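Local coordinates for protein Alpha/beta hydrolase (Streptomyces albidoflavus, PDB 6KSU) that probably acts as a stand-alone cyclase of the penicillin-binding-protein type, releasing non-ribosomal peptides by head-to-tail macrolactamization that joins residues of opposite chirality, at residues V227-A232 / A240-H245; A332-R337 / A347-S352; D431-R436 / G447-E452. All blocks are in the same frame, centred on the assembly; numbering follows the deposited sequence.

Contact 1: residues V227-A232 / A240-H245; sequences VAEGHA and AEHVDH
A232 and E241 exchange a pair of backbone hydrogen bonds that close a short antiparallel ladder: A232 N reaches E241 O at 2.8 Å, and E241 N returns to A232 O. One step on, H231 faces H242 as a non-hydrogen-bonded pair, and beyond it V243 N bonds to G230 O at 2.9 Å. Tight CA-H...O contacts fill in between, with H231 CA 3.1 Å from E241 O.

Among the side chains, E229 and H242 make the closest approach. OE2 of E229 comes within 2.8 Å of H242 ND1, the carboxylate standing almost perpendicular to the imidazole, with the two planes 88° apart. On the far side of that ring, NE2 donates to D244 OD1 at 2.8 Å, meeting the oxygen from above its carboxylate plane. H231 turns its ring elsewhere: ND1 bonds to the backbone O of N351, and NE2 accepts the V67 amide.

Apolar contact is modest. CB of A240 lies 3.7 Å from CB of H231, and V243 CG1, set between its own backbone N and carbonyl carbon (chi1 73°), rests against the G230-H231 peptide. A water sits within hydrogen-bonding distance of both A232 O and H242 O, though it has more acceptors in reach than protons to give.

Two carboxylates close to the H242 ring, those of E229 and D244, would tend to raise its affinity for a proton, while H231, taking an amide proton at NE2, ties this small hairpin to the neighbouring loops.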
loop_
_atom_site.group_PDB
_atom_site.type_symbol
_atom_site.label_atom_id
_atom_site.label_comp_id
_atom_site.label_asym_id
_atom_site.label_seq_id
_atom_site.Cartn_x
_atom_site.Cartn_y
_atom_site.Cartn_z
ATOM N N VAL A 227 -17.453 -12.997 -2.194
ATOM C CA VAL A 227 -16.670 -11.862 -1.738
ATOM C C VAL A 227 -17.163 -11.442 -0.364
ATOM O O VAL A 227 -18.333 -11.639 -0.006
ATOM C CB VAL A 227 -16.757 -10.680 -2.724
ATOM C CG1 VAL A 227 -15.916 -10.966 -3.927
ATOM C CG2 VAL A 227 -18.214 -10.454 -3.129
ATOM N N ALA A 228 -16.254 -10.830 0.397
ATOM C CA ALA A 228 -16.585 -10.250 1.677
ATOM C C ALA A 228 -16.987 -8.809 1.482
ATOM O O ALA A 228 -16.367 -8.083 0.705
ATOM C CB ALA A 228 -15.403 -10.330 2.642
ATOM N N GLU A 229 -18.026 -8.401 2.197
ATOM C CA GLU A 229 -18.379 -6.999 2.318
ATOM C C GLU A 229 -17.650 -6.358 3.499
ATOM O O GLU A 229 -17.159 -7.037 4.414
ATOM C CB GLU A 229 -19.889 -6.842 2.490
ATOM C CG GLU A 229 -20.699 -7.980 1.902
ATOM C CD GLU A 229 -22.120 -7.560 1.592
ATOM O OE1 GLU A 229 -22.972 -8.441 1.335
ATOM O OE2 GLU A 229 -22.382 -6.340 1.601
ATOM N N GLY A 230 -17.558 -5.018 3.440
ATOM C CA GLY A 230 -16.977 -4.244 4.520
ATOM C C GLY A 230 -18.000 -3.835 5.591
ATOM O O GLY A 230 -19.205 -3.753 5.346
ATOM N N HIS A 231 -17.486 -3.565 6.791
ATOM C CA HIS A 231 -18.299 -3.383 7.979
ATOM C C HIS A 231 -17.652 -2.335 8.869
ATOM O O HIS A 231 -16.433 -2.159 8.857
ATOM C CB HIS A 231 -18.475 -4.699 8.770
ATOM C CG HIS A 231 -19.096 -5.817 7.978
ATOM N ND1 HIS A 231 -18.438 -6.470 6.953
ATOM C CD2 HIS A 231 -20.319 -6.397 8.063
ATOM C CE1 HIS A 231 -19.227 -7.403 6.445
ATOM N NE2 HIS A 231 -20.373 -7.381 7.103
ATOM N N ALA A 232 -18.491 -1.627 9.627
ATOM C CA ALA A 232 -18.043 -0.614 10.577
ATOM C C ALA A 232 -19.089 -0.458 11.671
ATOM O O ALA A 232 -20.289 -0.481 11.395
ATOM C CB ALA A 232 -17.816 0.741 9.905
ATOM N N ALA A 240 -20.408 -4.538 14.185
ATOM C CA ALA A 240 -20.116 -3.823 12.947
ATOM C C ALA A 240 -21.160 -4.176 11.886
ATOM O O ALA A 240 -21.521 -5.341 11.724
ATOM C CB ALA A 240 -18.692 -4.155 12.465
ATOM N N GLU A 241 -21.661 -3.177 11.167
ATOM C CA GLU A 241 -22.652 -3.431 10.132
ATOM C C GLU A 241 -22.080 -3.033 8.775
ATOM O O GLU A 241 -21.084 -2.319 8.695
ATOM C CB GLU A 241 -23.974 -2.685 10.410
ATOM C CG GLU A 241 -24.975 -2.623 9.219
ATOM C CD GLU A 241 -25.499 -3.986 8.724
ATOM O OE1 GLU A 241 -24.739 -4.771 8.095
ATOM O OE2 GLU A 241 -26.691 -4.275 8.970
ATOM N N HIS A 242 -22.694 -3.564 7.711
ATOM C CA HIS A 242 -22.347 -3.244 6.327
ATOM C C HIS A 242 -22.038 -1.761 6.148
ATOM O O HIS A 242 -22.745 -0.892 6.668
ATOM C CB HIS A 242 -23.501 -3.646 5.405
ATOM C CG HIS A 242 -23.291 -3.275 3.975
ATOM N ND1 HIS A 242 -22.505 -4.018 3.117
ATOM C CD2 HIS A 242 -23.751 -2.228 3.252
ATOM C CE1 HIS A 242 -22.505 -3.450 1.923
ATOM N NE2 HIS A 242 -23.249 -2.359 1.981
ATOM N N VAL A 243 -20.957 -1.477 5.422
ATOM C CA VAL A 243 -20.605 -0.116 5.047
ATOM C C VAL A 243 -20.372 -0.108 3.545
ATOM O O VAL A 243 -19.712 -1.005 2.996
ATOM C CB VAL A 243 -19.382 0.420 5.832
ATOM C CG1 VAL A 243 -18.096 -0.215 5.384
ATOM C CG2 VAL A 243 -19.288 1.943 5.727
ATOM N N ASP A 244 -20.981 0.859 2.873
ATOM C CA ASP A 244 -20.771 1.033 1.448
ATOM C C ASP A 244 -19.466 1.776 1.214
ATOM O O ASP A 244 -19.191 2.779 1.878
ATOM C CB ASP A 244 -21.936 1.797 0.829
ATOM C CG ASP A 244 -23.087 0.889 0.486
ATOM O OD1 ASP A 244 -22.813 -0.276 0.101
ATOM O OD2 ASP A 244 -24.253 1.328 0.623
ATOM N N HIS A 245 -18.658 1.258 0.293
ATOM C CA HIS A 245 -17.465 1.934 -0.198
ATOM C C HIS A 245 -17.700 2.350 -1.642
ATOM O O HIS A 245 -18.193 1.554 -2.452
ATOM C CB HIS A 245 -16.230 1.030 -0.108
ATOM C CG HIS A 245 -16.287 -0.156 -1.024
ATOM N ND1 HIS A 245 -16.858 -1.357 -0.656
ATOM C CD2 HIS A 245 -15.859 -0.319 -2.299
ATOM C CE1 HIS A 245 -16.771 -2.211 -1.660
ATOM N NE2 HIS A 245 -16.172 -1.605 -2.669
HETATM O O HOH W 1 -18.445 -3.657 1.577
HETATM O O HOH W 2 -21.895 0.667 9.049
#

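Contact 2: residues A332-R337 / A347-S352; sequences ASCNLR and ALTANS
C334 sits opposite T349 in a non-hydrogen-bonded pair, and its side chain stands over the neighbouring strand at loose van der Waals distance. CB lies 4.1 Å from L348 O. Because SG is anti to the backbone N (chi1 170°), the sulfur stays over the T349 side of that face, also 4.1 Å from L348 O and 4.2 Å from T349 CG2; V84 from a loop and, separately, L264 of helix 261-268 pack against this side chain as well. On the same face, L336 CD1 touches A347 CB.

The backbones run almost exactly antiparallel, with strand axes 4.7 Å apart at closest approach. This hairpin supplies two adjacent central strands of the seven-stranded antiparallel sheet in the beta-lactamase-like domain, a sheet flanked by helices as in penicillin-binding proteins. S333 and A350 exchange two amide bonds, and N335 and L348 exchange two more, N335 N lying 2.9 Å from L348 O.

S333, N335, L348 and A350 point to the other face. There S333 OG rests 3.7 Å from A350 CB, while W359 of helix 355-365 packs on N335 and L348. The amide ND2 of N335 bonds to D326, which also forms a salt bridge with R337.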
loop_
_atom_site.group_PDB
_atom_site.type_symbol
_atom_site.label_atom_id
_atom_site.label_comp_id
_atom_site.label_asym_id
_atom_site.label_seq_id
_atom_site.Cartn_x
_atom_site.Cartn_y
_atom_site.Cartn_z
ATOM N N ALA A 332 -12.592 -2.533 5.321
ATOM C CA ALA A 332 -11.794 -3.731 5.123
ATOM C C ALA A 332 -10.320 -3.355 5.075
ATOM O O ALA A 332 -9.957 -2.252 4.681
ATOM C CB ALA A 332 -12.225 -4.497 3.846
ATOM N N SER A 333 -9.477 -4.275 5.516
ATOM C CA SER A 333 -8.045 -4.047 5.544
ATOM C C SER A 333 -7.369 -5.307 5.039
ATOM O O SER A 333 -7.972 -6.395 5.004
ATOM C CB SER A 333 -7.521 -3.713 6.953
ATOM O OG SER A 333 -7.820 -4.756 7.863
ATOM N N CYS A 334 -6.093 -5.148 4.687
ATOM C CA CYS A 334 -5.312 -6.239 4.122
ATOM C C CYS A 334 -3.829 -5.974 4.350
ATOM O O CYS A 334 -3.349 -4.893 4.030
ATOM C CB CYS A 334 -5.638 -6.357 2.637
ATOM S SG CYS A 334 -4.596 -7.440 1.760
ATOM N N ASN A 335 -3.105 -6.959 4.885
ATOM C CA ASN A 335 -1.685 -6.814 5.180
ATOM C C ASN A 335 -0.938 -8.051 4.717
ATOM O O ASN A 335 -1.377 -9.166 4.976
ATOM C CB ASN A 335 -1.388 -6.631 6.679
ATOM C CG ASN A 335 -2.130 -5.468 7.285
ATOM O OD1 ASN A 335 -3.272 -5.612 7.746
ATOM N ND2 ASN A 335 -1.488 -4.298 7.283
ATOM N N LEU A 336 0.210 -7.833 4.066
ATOM C CA LEU A 336 1.092 -8.881 3.578
ATOM C C LEU A 336 2.495 -8.650 4.119
ATOM O O LEU A 336 2.969 -7.507 4.172
ATOM C CB LEU A 336 1.129 -8.914 2.037
ATOM C CG LEU A 336 2.245 -9.758 1.414
ATOM C CD1 LEU A 336 2.075 -11.234 1.764
ATOM C CD2 LEU A 336 2.239 -9.576 -0.075
ATOM N N ARG A 337 3.168 -9.736 4.505
ATOM C CA ARG A 337 4.512 -9.630 5.066
ATOM C C ARG A 337 5.331 -10.833 4.648
ATOM O O ARG A 337 4.868 -11.973 4.774
ATOM C CB ARG A 337 4.488 -9.533 6.598
ATOM C CG ARG A 337 3.869 -8.267 7.126
ATOM C CD ARG A 337 4.733 -7.024 6.827
ATOM N NE ARG A 337 4.226 -5.838 7.510
ATOM C CZ ARG A 337 3.214 -5.089 7.070
ATOM N NH1 ARG A 337 2.614 -5.388 5.921
ATOM N NH2 ARG A 337 2.818 -4.017 7.754
ATOM N N ALA A 347 -0.296 -13.326 5.524
ATOM C CA ALA A 347 -1.218 -12.348 4.987
ATOM C C ALA A 347 -2.435 -12.347 5.876
ATOM O O ALA A 347 -2.820 -13.391 6.411
ATOM C CB ALA A 347 -1.623 -12.660 3.552
ATOM N N LEU A 348 -3.018 -11.168 6.056
ATOM C CA LEU A 348 -4.214 -11.028 6.868
ATOM C C LEU A 348 -5.221 -10.245 6.051
ATOM O O LEU A 348 -4.874 -9.194 5.494
ATOM C CB LEU A 348 -3.895 -10.312 8.190
ATOM C CG LEU A 348 -5.060 -9.979 9.105
ATOM C CD1 LEU A 348 -5.615 -11.235 9.689
ATOM C CD2 LEU A 348 -4.657 -8.983 10.183
ATOM N N THR A 349 -6.445 -10.775 5.929
ATOM C CA THR A 349 -7.558 -9.984 5.415
ATOM C C THR A 349 -8.604 -9.837 6.511
ATOM O O THR A 349 -8.799 -10.744 7.323
ATOM C CB THR A 349 -8.177 -10.569 4.135
ATOM O OG1 THR A 349 -8.660 -11.916 4.333
ATOM C CG2 THR A 349 -7.155 -10.546 2.991
ATOM N N ALA A 350 -9.229 -8.662 6.567
ATOM C CA ALA A 350 -10.280 -8.415 7.536
ATOM C C ALA A 350 -11.310 -7.529 6.868
ATOM O O ALA A 350 -10.980 -6.726 5.996
ATOM C CB ALA A 350 -9.740 -7.787 8.828
ATOM N N ASN A 351 -12.566 -7.697 7.266
ATOM C CA ASN A 351 -13.649 -6.982 6.616
ATOM C C ASN A 351 -14.454 -6.143 7.611
ATOM O O ASN A 351 -15.646 -5.917 7.407
ATOM C CB ASN A 351 -14.546 -7.943 5.813
ATOM C CG ASN A 351 -15.431 -8.865 6.687
ATOM O OD1 ASN A 351 -15.088 -9.201 7.820
ATOM N ND2 ASN A 351 -16.562 -9.300 6.128
ATOM N N SER A 352 -13.807 -5.610 8.647
ATOM C CA SER A 352 -14.401 -4.510 9.408
ATOM C C SER A 352 -13.349 -3.431 9.685
ATOM O O SER A 352 -12.146 -3.670 9.602
ATOM C CB SER A 352 -15.026 -4.981 10.725
ATOM O OG SER A 352 -14.008 -5.276 11.655
#

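Contact 3: residues D431-R436 / G447-E452; sequences DLFVAR and GRFVRE
G447 opens the pairing with F433: its N donates to F433 O and its O accepts from F433 N, both at 3.0 Å. The phenyl ring of F433 lies flat over this glycine; its first torsion, which sets CG between the backbone N and carbonyl carbon (chi1 73°), swings the ring there. G447 CA sits 3.8 Å from the ring centroid in a CH-pi contact, and the ring packs directly on the glycine backbone, with F433 CE1 3.4 Å from G447 C.

R448 faces L432 across a non-hydrogen-bonded pair. Its CB approaches D431 O, and its extended chain carries NE away to Q462 on the next strand.

The F449 ring comes up beside that of F433. F449 N bonds to D431 O at 2.8 Å, and its CE2 comes to 3.4 Å from F433 CD1; the two ring planes are inclined at 48°. H392 meets the F449 ring edge-to-face, while L427 packs against both phenylalanines.

R451 grips the carboxylate of D431 side-on. NE donates to OD1 at 3.2 Å and NH2 to OD2 at 3.0 Å, each on the syn side, and a water links OD1 to R451 N. NH1 goes to G456 O.

The strands cross at 136°, well short of straight antiparallel, as suits a strongly twisted hairpin of a closed eight-stranded antiparallel beta-barrel.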
loop_
_atom_site.group_PDB
_atom_site.type_symbol
_atom_site.label_atom_id
_atom_site.label_comp_id
_atom_site.label_asym_id
_atom_site.label_seq_id
_atom_site.Cartn_x
_atom_site.Cartn_y
_atom_site.Cartn_z
ATOM N N ASP A 431 15.443 18.466 10.327
ATOM C CA ASP A 431 14.293 18.944 9.555
ATOM C C ASP A 431 13.008 18.187 9.913
ATOM O O ASP A 431 12.078 18.113 9.109
ATOM C CB ASP A 431 14.550 18.867 8.035
ATOM C CG ASP A 431 15.379 20.057 7.487
ATOM O OD1 ASP A 431 15.976 19.910 6.397
ATOM O OD2 ASP A 431 15.438 21.133 8.125
ATOM N N LEU A 432 12.928 17.625 11.114
ATOM C CA LEU A 432 11.690 17.016 11.564
ATOM C C LEU A 432 10.702 18.076 12.047
ATOM O O LEU A 432 11.063 19.215 12.347
ATOM C CB LEU A 432 11.963 16.020 12.690
ATOM C CG LEU A 432 12.363 14.612 12.258
ATOM C CD1 LEU A 432 13.409 14.021 13.205
ATOM C CD2 LEU A 432 11.112 13.754 12.204
ATOM N N PHE A 433 9.435 17.677 12.133
ATOM C CA PHE A 433 8.429 18.547 12.713
ATOM C C PHE A 433 7.295 17.706 13.254
ATOM O O PHE A 433 6.968 16.641 12.714
ATOM C CB PHE A 433 7.863 19.555 11.711
ATOM C CG PHE A 433 6.929 18.958 10.691
ATOM C CD1 PHE A 433 7.368 18.707 9.398
ATOM C CD2 PHE A 433 5.600 18.677 11.009
ATOM C CE1 PHE A 433 6.515 18.196 8.453
ATOM C CE2 PHE A 433 4.747 18.138 10.070
ATOM C CZ PHE A 433 5.194 17.902 8.794
ATOM N N VAL A 434 6.676 18.223 14.304
ATOM C CA VAL A 434 5.462 17.658 14.868
ATOM C C VAL A 434 4.405 18.754 14.883
ATOM O O VAL A 434 4.669 19.874 15.348
ATOM C CB VAL A 434 5.718 17.112 16.276
ATOM C CG1 VAL A 434 4.406 16.701 16.952
ATOM C CG2 VAL A 434 6.684 15.956 16.204
ATOM N N ALA A 435 3.229 18.451 14.336
ATOM C CA ALA A 435 2.091 19.367 14.329
ATOM C C ALA A 435 1.050 18.816 15.297
ATOM O O ALA A 435 0.505 17.731 15.068
ATOM C CB ALA A 435 1.503 19.510 12.925
ATOM N N ARG A 436 0.781 19.539 16.377
ATOM C CA ARG A 436 -0.213 19.095 17.349
ATOM C C ARG A 436 -1.529 19.804 17.067
ATOM O O ARG A 436 -1.554 21.028 16.931
ATOM C CB ARG A 436 0.232 19.337 18.793
ATOM C CG ARG A 436 -0.782 18.773 19.845
ATOM C CD ARG A 436 -0.412 17.400 20.498
ATOM N NE ARG A 436 -1.248 16.280 20.034
ATOM C CZ ARG A 436 -1.353 15.098 20.644
ATOM N NH1 ARG A 436 -0.697 14.856 21.767
ATOM N NH2 ARG A 436 -2.135 14.164 20.144
ATOM N N GLY A 447 6.185 14.760 10.528
ATOM C CA GLY A 447 6.722 14.726 9.195
ATOM C C GLY A 447 8.117 15.320 9.166
ATOM O O GLY A 447 8.728 15.531 10.216
ATOM N N ARG A 448 8.634 15.577 7.968
ATOM C CA ARG A 448 9.894 16.291 7.802
ATOM C C ARG A 448 9.795 17.241 6.618
ATOM O O ARG A 448 8.946 17.101 5.737
ATOM C CB ARG A 448 11.090 15.361 7.589
ATOM C CG ARG A 448 11.042 14.585 6.255
ATOM C CD ARG A 448 12.327 13.828 6.032
ATOM N NE ARG A 448 12.300 13.094 4.782
ATOM C CZ ARG A 448 13.275 12.296 4.367
ATOM N NH1 ARG A 448 14.363 12.123 5.107
ATOM N NH2 ARG A 448 13.155 11.669 3.207
ATOM N N PHE A 449 10.650 18.247 6.650
ATOM C CA PHE A 449 10.929 19.078 5.490
ATOM C C PHE A 449 12.100 18.510 4.711
ATOM O O PHE A 449 12.993 17.864 5.264
ATOM C CB PHE A 449 11.220 20.512 5.920
ATOM C CG PHE A 449 10.060 21.144 6.612
ATOM C CD1 PHE A 449 9.042 21.713 5.878
ATOM C CD2 PHE A 449 9.948 21.087 7.985
ATOM C CE1 PHE A 449 7.951 22.264 6.517
ATOM C CE2 PHE A 449 8.862 21.629 8.624
ATOM C CZ PHE A 449 7.864 22.218 7.893
ATOM N N VAL A 450 12.074 18.744 3.409
ATOM C CA VAL A 450 13.112 18.280 2.502
ATOM C C VAL A 450 13.564 19.458 1.650
ATOM O O VAL A 450 12.732 20.216 1.136
ATOM C CB VAL A 450 12.611 17.114 1.623
ATOM C CG1 VAL A 450 13.721 16.617 0.693
ATOM C CG2 VAL A 450 12.115 15.997 2.518
ATOM N N ARG A 451 14.877 19.616 1.528
ATOM C CA ARG A 451 15.511 20.598 0.660
ATOM C C ARG A 451 16.103 19.891 -0.552
ATOM O O ARG A 451 16.504 18.724 -0.473
ATOM C CB ARG A 451 16.634 21.346 1.390
ATOM C CG ARG A 451 16.185 22.118 2.634
ATOM C CD ARG A 451 17.351 22.511 3.547
ATOM N NE ARG A 451 16.916 22.612 4.935
ATOM C CZ ARG A 451 16.362 23.703 5.455
ATOM N NH1 ARG A 451 16.184 24.768 4.683
ATOM N NH2 ARG A 451 15.975 23.724 6.732
ATOM N N GLU A 452 16.159 20.612 -1.675
ATOM C CA GLU A 452 16.866 20.106 -2.845
ATOM C C GLU A 452 18.376 20.211 -2.688
ATOM O O GLU A 452 19.106 19.411 -3.278
ATOM C CB GLU A 452 16.422 20.843 -4.110
ATOM C CG GLU A 452 14.951 20.707 -4.374
ATOM C CD GLU A 452 14.514 21.280 -5.712
ATOM O OE1 GLU A 452 15.133 20.945 -6.744
ATOM O OE2 GLU A 452 13.528 22.056 -5.719
HETATM O O HOH W 3 16.364 18.392 3.626
#

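How the contacts relate
The three contacts are hairpins met in series along the chain, each closing before the next opens. Contacts 1 and 2 both lie in the beta-lactamase-like domain, their centres 14 Å apart, and they touch: N351, just beyond strand 344-350, is the joint, its side chain bonding to E229 O. The small two-stranded hairpin is thereby fastened just past the C-terminal end of that strand. Contact 3 belongs to the separate C-terminal barrel, its centre 30 Å from that of contact 2 and 36 Å from that of contact 1, with nearest atoms about 19 and 23 Å away. The protein thus combines a penicillin-binding-protein-like domain, probably the catalytic one, with a beta-barrel domain.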